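Local coordinates for protein pseudopodium-enriched atypical kinase 1 (Homo sapiens, PDB 6BHC) that is a pseudokinase that forms kinase-fold dimers and probably acts in signalling as a scaffold rather than as an active tyrosine kinase, at residues A[381-384]-A[385-388]. The protein carries 1 engineered substitution. Residues are numbered along the deposited sequence; the frame is centred on the assembly and turned at random.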
ATOM      1  N   TRP A 381     -12.550 -19.585   2.284  1.00 24.77           N
ATOM      2  CA  TRP A 381     -12.656 -18.440   3.182  1.00 30.25           C
ATOM      3  C   TRP A 381     -11.305 -17.757   3.364  1.00 24.28           C
ATOM      4  O   TRP A 381     -11.221 -16.525   3.366  1.00 25.75           O
ATOM      5  CB  TRP A 381     -13.225 -18.881   4.531  1.00 26.62           C
ATOM      6  CG  TRP A 381     -13.396 -17.755   5.504  1.00 25.87           C
ATOM      7  CD1 TRP A 381     -14.516 -17.002   5.698  1.00 25.67           C
ATOM      8  CD2 TRP A 381     -12.411 -17.251   6.415  1.00 24.06           C
ATOM      9  NE1 TRP A 381     -14.292 -16.062   6.676  1.00 19.79           N
ATOM     10  CE2 TRP A 381     -13.006 -16.194   7.130  1.00 19.65           C
ATOM     11  CE3 TRP A 381     -11.084 -17.592   6.696  1.00 28.68           C
ATOM     12  CZ2 TRP A 381     -12.321 -15.474   8.105  1.00 19.22           C
ATOM     13  CZ3 TRP A 381     -10.406 -16.876   7.664  1.00 21.76           C
ATOM     14  CH2 TRP A 381     -11.024 -15.829   8.356  1.00 16.56           C
ATOM     15  N   LEU A 382     -10.235 -18.544   3.509  1.00 26.81           N
ATOM     16  CA  LEU A 382      -8.902 -17.973   3.675  1.00 28.01           C
ATOM     17  C   LEU A 382      -8.473 -17.195   2.436  1.00 27.38           C
ATOM     18  O   LEU A 382      -7.949 -16.079   2.540  1.00 26.45           O
ATOM     19  CB  LEU A 382      -7.891 -19.077   3.984  1.00 29.41           C
ATOM     20  CG  LEU A 382      -7.693 -19.447   5.452  1.00 42.35           C
ATOM     21  CD1 LEU A 382      -6.775 -20.652   5.579  1.00 46.20           C
ATOM     22  CD2 LEU A 382      -7.132 -18.262   6.221  1.00 42.80           C
ATOM     23  N   ASP A 383      -8.685 -17.776   1.254  1.00 20.35           N
ATOM     24  CA  ASP A 383      -8.240 -17.129   0.023  1.00 29.39           C
ATOM     25  C   ASP A 383      -8.948 -15.796  -0.194  1.00 26.49           C
ATOM     26  O   ASP A 383      -8.333 -14.824  -0.645  1.00 28.59           O
ATOM     27  CB  ASP A 383      -8.464 -18.063  -1.167  1.00 34.19           C
ATOM     28  CG  ASP A 383      -7.654 -19.344  -1.065  1.00 41.68           C
ATOM     29  OD1 ASP A 383      -6.603 -19.331  -0.389  1.00 41.70           O
ATOM     30  OD2 ASP A 383      -8.064 -20.362  -1.661  1.00 49.76           O
ATOM     31  N   ILE A 384     -10.239 -15.729   0.137  1.00 22.20           N
ATOM     32  CA  ILE A 384     -10.987 -14.488  -0.035  1.00 22.23           C
ATOM     33  C   ILE A 384     -10.543 -13.446   0.985  1.00 29.23           C
ATOM     34  O   ILE A 384     -10.336 -12.276   0.644  1.00 25.56           O
ATOM     35  CB  ILE A 384     -12.499 -14.763   0.056  1.00 30.49           C
ATOM     36  CG1 ILE A 384     -12.950 -15.635  -1.117  1.00 37.55           C
ATOM     37  CG2 ILE A 384     -13.283 -13.460   0.093  1.00 29.78           C
ATOM     38  CD1 ILE A 384     -14.429 -15.961  -1.104  1.00 36.46           C
ATOM     39  N   LYS A 385     -10.388 -13.851   2.249  1.00 31.40           N
ATOM     40  CA  LYS A 385      -9.989 -12.904   3.285  1.00 27.97           C
ATOM     41  C   LYS A 385      -8.578 -12.382   3.052  1.00 21.12           C
ATOM     42  O   LYS A 385      -8.303 -11.200   3.288  1.00 22.55           O
ATOM     43  CB  LYS A 385     -10.101 -13.554   4.664  1.00 25.68           C
ATOM     44  CG  LYS A 385     -11.529 -13.823   5.104  1.00 43.15           C
ATOM     45  CD  LYS A 385     -12.239 -12.544   5.525  1.00 46.56           C
ATOM     46  CE  LYS A 385     -11.617 -11.964   6.786  1.00 50.16           C
ATOM     47  NZ  LYS A 385     -12.351 -10.765   7.280  1.00 52.84           N
ATOM     48  N   ARG A 386      -7.668 -13.244   2.590  1.00 18.73           N
ATOM     49  CA  ARG A 386      -6.317 -12.786   2.282  1.00 24.09           C
ATOM     50  C   ARG A 386      -6.328 -11.795   1.126  1.00 30.24           C
ATOM     51  O   ARG A 386      -5.559 -10.825   1.119  1.00 23.92           O
ATOM     52  CB  ARG A 386      -5.413 -13.975   1.957  1.00 21.54           C
ATOM     53  CG  ARG A 386      -5.086 -14.860   3.146  1.00 27.88           C
ATOM     54  CD  ARG A 386      -3.908 -15.766   2.830  1.00 30.76           C
ATOM     55  NE  ARG A 386      -3.534 -16.606   3.962  1.00 32.01           N
ATOM     56  CZ  ARG A 386      -3.720 -17.921   4.012  1.00 35.64           C
ATOM     57  NH1 ARG A 386      -4.274 -18.552   2.986  1.00 35.63           N
ATOM     58  NH2 ARG A 386      -3.346 -18.606   5.083  1.00 36.59           N
ATOM     59  N   THR A 387      -7.196 -12.023   0.138  1.00 20.57           N
ATOM     60  CA  THR A 387      -7.309 -11.095  -0.982  1.00 23.70           C
ATOM     61  C   THR A 387      -7.850  -9.746  -0.525  1.00 23.51           C
ATOM     62  O   THR A 387      -7.335  -8.696  -0.925  1.00 21.99           O
ATOM     63  CB  THR A 387      -8.203 -11.694  -2.068  1.00 28.02           C
ATOM     64  OG1 THR A 387      -7.649 -12.941  -2.509  1.00 30.21           O
ATOM     65  CG2 THR A 387      -8.317 -10.750  -3.254  1.00 30.75           C
ATOM     66  N   LEU A 388      -8.883  -9.757   0.321  1.00 24.87           N
ATOM     67  CA  LEU A 388      -9.458  -8.509   0.814  1.00 29.39           C
ATOM     68  C   LEU A 388      -8.439  -7.710   1.618  1.00 28.09           C
ATOM     69  O   LEU A 388      -8.296  -6.496   1.428  1.00 25.79           O
ATOM     70  CB  LEU A 388     -10.699  -8.804   1.657  1.00 22.08           C
ATOM     71  CG  LEU A 388     -11.904  -9.350   0.890  1.00 27.85           C
ATOM     72  CD1 LEU A 388     -13.021  -9.740   1.846  1.00 26.81           C
ATOM     73  CD2 LEU A 388     -12.390  -8.322  -0.117  1.00 25.04           C
TER
HETATM   74  O   HOH W   1      -4.661 -17.951   0.393  1.00 32.06           O
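W381 and K385, one turn apart on the α-helix 371-396, illustrate how i to i+4 spacing lets a lysine chain lie over one face of an aromatic ring. W381 chi1 of -179° puts CG opposite the backbone N and beside the carbonyl carbon, which swings the indole along the helix toward K385; its six-membered ring receives K385 CG over one face, a CH-pi contact with CG 3.5 Å from the ring centroid. K385 bends at chi2 and chi3, and its CE passes 3.8 Å from W381 CZ2. An alanine in place of W381 would probably leave the K385 methylenes without their aromatic platform and the lysine chain freer to turn. On another side of the helix, L382 CD2 lies over one face of the R386 guanidinium, offset toward the rim. D383 OD1 and R386 NH1 stand 4.2 Å apart, too far for a salt bridge, the carboxylate and guanidinium planes being 40° apart; a water joins these two atoms. OD1 also accepts from Q379 NE2, OD2 forms a salt bridge with R21, and R386 NE donates to L415 O. I384 and L388 lie side by side and, with D383 and T387, pack against V16, I20 and L23 of the second subunit. From opposite faces of its plane, D383 O is gripped by T387 N and T387 OG1, the hydroxyl bond from T387 OG1 to D383 O measuring 2.7 Å.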